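Local structure of dihydropteroate synthase (Xanthomonas albilineans, 6Q62) at residues Leu59-Gly64 / Leu259-Asp264; Val26-Asp31 / Ile84-Arg89. The protein probably catalyses the condensation of para-aminobenzoate with 6-hydroxymethyl-7,8-dihydropterin diphosphate to give 7,8-dihydropteroate, a magnesium-dependent step of folate biosynthesis. One frame throughout, in Å; residues are numbered along the deposited sequence.

Contacts 1 and 2 meet at strand 21-27 of one parallel barrel but face opposite ways: the strands of contact 1 flank it, and contact 2 includes its end. Contact 1 (59-64 with 259-264) spans the inside of the barrel, where R261 lies against the bound 6-chloroguanine; contact 2 (26-31 with 84-89) lies outside, under helix 76-93, with the V26 side chain about 11 Å from that ligand. Their centres are about 12 Å apart. Backbone pairing ties them together: V26 N lies 2.8 Å from D61 O, and V28 N is 2.8 Å from G63 O, both probable hydrogen bonds. I62 adds packing, its CG2 3.8 Å from V86 CG1. One sulfate joins them too, bound by R261, H263 and N27.

Contact 1 of 2, residues Leu59-Gly64 / Leu259-Asp264; sequences LLDIGG and LLRVHD. With 6GU (6-chloroguanine), chain E; SO4 (sulfate ion), chain H.
D61 OD2 is the acceptor that R261 grips across the barrel interior. NE of R261 donates to D61 OD2 at 2.9 Å and nearly straight, 168° at the hydrogen, and NH2 of R261 adds a weak, bent second bond to the same oxygen. The salt bridge therefore rests on one carboxylate oxygen. That oxygen is met on its anti side and somewhat out of the carboxylate plane, yet it lies close to the guanidinium plane; the two flat groups stand 85° apart. D61 has further holders: S99 OG bonds to OD1 and N120 ND2 to OD2, so the carboxylate is also fixed from strand 98-101 next to it and from strand 118-121 beyond.

Strands 59-63 and 259-262 are not neighbours in the parallel sheet. Strand 21-27 runs between them, and this TIM-barrel arrangement leaves D61 and R261 to meet over it, R261 packing on M23 and I25. The arginine gets there by a chain extended from CG to NE, with CG anti to the backbone N (chi1 -176°).

The guanidinium lies flat against the bound purine: 6-chloroguanine covers one face, and its N9 stands 3.2 Å off the guanidinium plane, above its middle. The outer edge is given to a sulfate, likely a crystallisation additive. R261 NH2 donates to sulfate O3 at 2.9 Å and NH1 to sulfate O4 at 3.1 Å, both nearly straight. H263 NE2 brings a third bond, 3.0 Å to sulfate O1, which sits in the plane of the imidazole at its edge; S224 OG bonds to ND1 of the same ring. With D61 on its NE/NH2 edge and the sulfate on its NH1/NH2 edge, the guanidinium is restrained in its rotation. A water accepts from R261 NH2 at 3.1 Å and lies 3.0 Å from D61 O, a second link between the strands.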
loop_
_atom_site.group_PDB
_atom_site.type_symbol
_atom_site.label_atom_id
_atom_site.label_comp_id
_atom_site.label_asym_id
_atom_site.label_seq_id
_atom_site.Cartn_x
_atom_site.Cartn_y
_atom_site.Cartn_z
ATOM N N LEU A 59 17.872 6.593 -4.479
ATOM C CA LEU A 59 18.418 7.440 -5.542
ATOM C C LEU A 59 17.441 8.579 -5.803
ATOM O O LEU A 59 16.272 8.503 -5.384
ATOM C CB LEU A 59 18.729 6.544 -6.776
ATOM N N LEU A 60 17.948 9.679 -6.345
ATOM C CA LEU A 60 17.131 10.847 -6.662
ATOM C C LEU A 60 17.150 11.099 -8.158
ATOM O O LEU A 60 18.200 11.015 -8.766
ATOM C CB LEU A 60 17.647 12.087 -5.925
ATOM C CG LEU A 60 17.686 11.985 -4.382
ATOM C CD1 LEU A 60 18.288 13.252 -3.791
ATOM C CD2 LEU A 60 16.281 11.746 -3.797
ATOM N N ASP A 61 15.987 11.379 -8.752
ATOM C CA ASP A 61 15.880 11.651 -10.178
ATOM C C ASP A 61 15.581 13.141 -10.316
ATOM O O ASP A 61 14.483 13.589 -9.974
ATOM C CB ASP A 61 14.753 10.837 -10.783
ATOM C CG ASP A 61 14.705 10.896 -12.296
ATOM O OD1 ASP A 61 15.782 10.827 -12.927
ATOM O OD2 ASP A 61 13.577 11.006 -12.856
ATOM N N ILE A 62 16.537 13.891 -10.862
ATOM C CA ILE A 62 16.465 15.359 -10.963
ATOM C C ILE A 62 16.089 15.722 -12.401
ATOM O O ILE A 62 16.808 15.357 -13.331
ATOM C CB ILE A 62 17.839 15.961 -10.550
ATOM C CG1 ILE A 62 18.178 15.539 -9.098
ATOM C CG2 ILE A 62 17.840 17.506 -10.682
ATOM C CD1 ILE A 62 19.663 15.529 -8.777
ATOM N N GLY A 63 14.964 16.401 -12.560
ATOM C CA GLY A 63 14.489 16.768 -13.894
ATOM C C GLY A 63 14.078 18.219 -13.969
ATOM O O GLY A 63 13.484 18.739 -13.027
ATOM N N GLY A 64 14.372 18.865 -15.095
ATOM C CA GLY A 64 14.011 20.267 -15.261
ATOM C C GLY A 64 12.970 20.498 -16.338
ATOM O O GLY A 64 12.683 21.645 -16.662
ATOM N N LEU A 259 13.172 -1.030 -9.574
ATOM C CA LEU A 259 13.273 0.410 -9.259
ATOM C C LEU A 259 11.887 1.018 -9.344
ATOM O O LEU A 259 11.122 0.691 -10.269
ATOM C CB LEU A 259 14.230 1.132 -10.260
ATOM C CG LEU A 259 15.577 1.642 -9.731
ATOM C CD1 LEU A 259 16.175 2.638 -10.703
ATOM C CD2 LEU A 259 15.429 2.403 -8.423
ATOM N N LEU A 260 11.569 1.902 -8.405
ATOM C CA LEU A 260 10.224 2.523 -8.311
ATOM C C LEU A 260 10.390 4.018 -8.248
ATOM O O LEU A 260 11.116 4.526 -7.381
ATOM C CB LEU A 260 9.444 2.022 -7.066
ATOM C CG LEU A 260 9.270 0.486 -7.029
ATOM C CD1 LEU A 260 8.895 0.029 -5.660
ATOM C CD2 LEU A 260 8.264 0.007 -8.126
ATOM N N ARG A 261 9.797 4.717 -9.216
ATOM C CA ARG A 261 9.980 6.177 -9.343
ATOM C C ARG A 261 8.800 6.856 -8.682
ATOM O O ARG A 261 7.688 6.842 -9.226
ATOM C CB ARG A 261 10.130 6.564 -10.824
ATOM C CG ARG A 261 10.413 8.071 -11.004
ATOM C CD ARG A 261 10.692 8.436 -12.464
ATOM N NE ARG A 261 10.951 9.878 -12.568
ATOM C CZ ARG A 261 10.012 10.817 -12.653
ATOM N NH1 ARG A 261 8.730 10.484 -12.666
ATOM N NH2 ARG A 261 10.348 12.098 -12.715
ATOM N N VAL A 262 9.041 7.442 -7.503
ATOM C CA VAL A 262 7.922 7.936 -6.683
ATOM C C VAL A 262 8.081 9.337 -6.132
ATOM O O VAL A 262 9.189 9.788 -5.871
ATOM C CB VAL A 262 7.640 6.941 -5.504
ATOM C CG1 VAL A 262 7.650 5.481 -5.972
ATOM C CG2 VAL A 262 8.643 7.121 -4.368
ATOM N N HIS A 263 6.931 9.983 -5.820
ATOM C CA HIS A 263 6.936 11.262 -5.104
ATOM C C HIS A 263 6.914 10.956 -3.586
ATOM O O HIS A 263 7.570 11.645 -2.810
ATOM C CB HIS A 263 5.647 12.062 -5.415
ATOM C CG HIS A 263 5.516 12.493 -6.836
ATOM N ND1 HIS A 263 4.802 11.754 -7.741
ATOM C CD2 HIS A 263 5.992 13.603 -7.452
ATOM C CE1 HIS A 263 4.893 12.402 -8.899
ATOM N NE2 HIS A 263 5.586 13.528 -8.768
ATOM N N ASP A 264 6.144 9.932 -3.178
ATOM C CA ASP A 264 5.878 9.617 -1.772
ATOM C C ASP A 264 6.845 8.584 -1.244
ATOM O O ASP A 264 6.543 7.381 -1.133
ATOM C CB ASP A 264 4.426 9.187 -1.629
ATOM C CG ASP A 264 3.535 10.292 -2.188
ATOM O OD1 ASP A 264 3.404 11.335 -1.524
ATOM O OD2 ASP A 264 3.039 10.139 -3.323
HETATM CL CL6 6GU E . 7.126 6.632 -15.499
HETATM N N1 6GU E . 9.576 6.722 -15.880
HETATM C C2 6GU E . 10.735 7.455 -16.134
HETATM N N2 6GU E . 11.797 6.704 -16.390
HETATM N N3 6GU E . 10.831 8.832 -16.162
HETATM C C4 6GU E . 9.635 9.481 -15.941
HETATM C C5 6GU E . 8.410 8.802 -15.700
HETATM C C6 6GU E . 8.494 7.445 -15.690
HETATM N N7 6GU E . 7.393 9.739 -15.536
HETATM C C8 6GU E . 8.040 10.962 -15.689
HETATM N N9 6GU E . 9.374 10.845 -15.925
HETATM S S SO4 H . 6.550 13.726 -12.687
HETATM O O1 SO4 H . 6.051 14.491 -11.528
HETATM O O2 SO4 H . 5.908 14.189 -13.925
HETATM O O3 SO4 H . 8.037 13.915 -12.838
HETATM O O4 SO4 H . 6.246 12.313 -12.537
HETATM O O HOH W 1 12.479 14.239 -12.161
#

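Contact 2 of 2, residues Val26-Asp31 / Ile84-Arg89; sequences VNVTPD and IPVIER. With SO4 (sulfate ion), chain H.
V86, on helix 76-93, reaches down from the helix toward V28, which follows strand 21-27. From its CB, itself 4.2 Å from V28 CG2, two methyls diverge. CG2 takes the closer contacts: it lies 3.7 Å from V28 CG1 and 3.8 Å from V28 CG2, so this one methyl touches both branches of the opposing valine. The other methyl, CG1, is anti to the backbone N (chi1 174°), and that torsion turns it toward the strand, where it is 4.4 Å from V26 CG1 and 4.1 Å from V28 CG2. V28 and V86 run alongside one another, pointing opposite ways, instead of meeting end to end.

The contact is purely apolar, and all three valines are buried. It is the outer layer of a TIM barrel: helix 76-93 follows strand 59-63 in the chain and covers the outside of the sheet, here reaching beyond its own strand to the neighbouring strand 21-27. I62 of strand 59-63 packs on V28, V86 and I87, and A45 of helix 41-54 touches V28.

N27, between the two strand-side valines, turns its side chain to the inside. Its amide ND2 donates to sulfate O1 at 3.0 Å and more weakly to sulfate O3, so strand 21-27 carries apolar methyls on the helix side and an anion-binding amide on the other. On the helix, R89 folds back over its own turn: NH1 makes a weak bond to the backbone O of P85, which also accepts from R89 N at 3.0 Å.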
loop_
_atom_site.group_PDB
_atom_site.type_symbol
_atom_site.label_atom_id
_atom_site.label_comp_id
_atom_site.label_asym_id
_atom_site.label_seq_id
_atom_site.Cartn_x
_atom_site.Cartn_y
_atom_site.Cartn_z
ATOM N N VAL A 26 12.636 14.502 -8.021
ATOM C CA VAL A 26 13.020 15.876 -7.713
ATOM C C VAL A 26 12.779 16.716 -8.963
ATOM O O VAL A 26 13.617 16.747 -9.865
ATOM C CB VAL A 26 14.473 16.018 -7.174
ATOM C CG1 VAL A 26 14.804 17.483 -6.839
ATOM C CG2 VAL A 26 14.696 15.113 -5.974
ATOM N N ASN A 27 11.609 17.384 -9.040
ATOM C CA ASN A 27 11.308 18.232 -10.184
ATOM C C ASN A 27 11.811 19.642 -9.912
ATOM O O ASN A 27 11.532 20.219 -8.858
ATOM C CB ASN A 27 9.818 18.229 -10.489
ATOM C CG ASN A 27 9.326 16.951 -11.114
ATOM O OD1 ASN A 27 9.995 16.329 -11.946
ATOM N ND2 ASN A 27 8.132 16.548 -10.743
ATOM N N VAL A 28 12.596 20.173 -10.845
ATOM C CA VAL A 28 13.145 21.517 -10.684
ATOM C C VAL A 28 12.370 22.406 -11.640
ATOM O O VAL A 28 12.835 22.706 -12.734
ATOM C CB VAL A 28 14.676 21.607 -10.953
ATOM C CG1 VAL A 28 15.243 22.945 -10.437
ATOM C CG2 VAL A 28 15.422 20.420 -10.352
ATOM N N THR A 29 11.155 22.774 -11.260
ATOM C CA THR A 29 10.336 23.643 -12.108
ATOM C C THR A 29 9.691 24.662 -11.169
ATOM O O THR A 29 9.297 24.288 -10.056
ATOM C CB THR A 29 9.244 22.861 -12.900
ATOM O OG1 THR A 29 8.384 22.193 -11.987
ATOM C CG2 THR A 29 9.817 21.846 -13.911
ATOM N N PRO A 30 9.572 25.940 -11.558
ATOM C CA PRO A 30 8.889 26.908 -10.664
ATOM C C PRO A 30 7.488 26.460 -10.212
ATOM O O PRO A 30 7.122 26.690 -9.061
ATOM C CB PRO A 30 8.840 28.185 -11.500
ATOM C CG PRO A 30 9.994 28.048 -12.468
ATOM C CD PRO A 30 10.006 26.580 -12.816
ATOM N N ASP A 31 6.732 25.759 -11.089
ATOM C CA ASP A 31 5.375 25.266 -10.790
ATOM C C ASP A 31 5.350 24.120 -9.760
ATOM O O ASP A 31 4.293 23.813 -9.207
ATOM C CB ASP A 31 4.622 24.877 -12.078
ATOM N N ILE A 84 21.535 21.774 -13.364
ATOM C CA ILE A 84 22.962 21.733 -12.954
ATOM C C ILE A 84 23.197 22.234 -11.531
ATOM O O ILE A 84 23.874 21.531 -10.772
ATOM C CB ILE A 84 23.888 22.433 -13.994
ATOM C CG1 ILE A 84 23.723 21.801 -15.399
ATOM C CG2 ILE A 84 25.374 22.475 -13.506
ATOM C CD1 ILE A 84 23.975 20.268 -15.459
ATOM N N PRO A 85 22.664 23.401 -11.095
ATOM C CA PRO A 85 22.936 23.838 -9.710
ATOM C C PRO A 85 22.351 22.849 -8.685
ATOM O O PRO A 85 22.935 22.644 -7.623
ATOM C CB PRO A 85 22.282 25.216 -9.630
ATOM C CG PRO A 85 22.036 25.629 -11.026
ATOM C CD PRO A 85 21.846 24.394 -11.821
ATOM N N VAL A 86 21.213 22.205 -9.016
ATOM C CA VAL A 86 20.590 21.213 -8.122
ATOM C C VAL A 86 21.474 19.970 -7.982
ATOM O O VAL A 86 21.716 19.516 -6.863
ATOM C CB VAL A 86 19.151 20.862 -8.576
ATOM C CG1 VAL A 86 18.541 19.725 -7.733
ATOM C CG2 VAL A 86 18.281 22.112 -8.489
ATOM N N ILE A 87 21.995 19.460 -9.115
ATOM C CA ILE A 87 22.906 18.308 -9.075
ATOM C C ILE A 87 24.178 18.676 -8.274
ATOM O O ILE A 87 24.607 17.891 -7.433
ATOM C CB ILE A 87 23.254 17.835 -10.512
ATOM C CG1 ILE A 87 21.998 17.239 -11.180
ATOM C CG2 ILE A 87 24.402 16.805 -10.501
ATOM C CD1 ILE A 87 22.064 17.138 -12.666
ATOM N N GLU A 88 24.758 19.869 -8.524
ATOM C CA GLU A 88 26.002 20.276 -7.828
ATOM C C GLU A 88 25.793 20.305 -6.307
ATOM O O GLU A 88 26.616 19.796 -5.545
ATOM C CB GLU A 88 26.491 21.648 -8.334
ATOM C CG GLU A 88 26.984 21.598 -9.776
ATOM C CD GLU A 88 27.389 22.916 -10.400
ATOM O OE1 GLU A 88 26.871 23.966 -9.965
ATOM O OE2 GLU A 88 28.205 22.899 -11.349
ATOM N N ARG A 89 24.651 20.838 -5.872
ATOM C CA ARG A 89 24.344 20.914 -4.438
ATOM C C ARG A 89 24.011 19.551 -3.843
ATOM O O ARG A 89 24.525 19.215 -2.774
ATOM C CB ARG A 89 23.227 21.929 -4.180
ATOM C CG ARG A 89 23.716 23.374 -4.251
ATOM C CD ARG A 89 22.644 24.311 -4.779
ATOM N NE ARG A 89 23.063 25.725 -4.755
ATOM C CZ ARG A 89 23.756 26.338 -5.715
ATOM N NH1 ARG A 89 24.124 25.679 -6.803
ATOM N NH2 ARG A 89 24.087 27.614 -5.588
HETATM S S SO4 H . 6.550 13.726 -12.687
HETATM O O1 SO4 H . 6.051 14.491 -11.528
HETATM O O2 SO4 H . 5.908 14.189 -13.925
HETATM O O3 SO4 H . 8.037 13.915 -12.838
HETATM O O4 SO4 H . 6.246 12.313 -12.537
#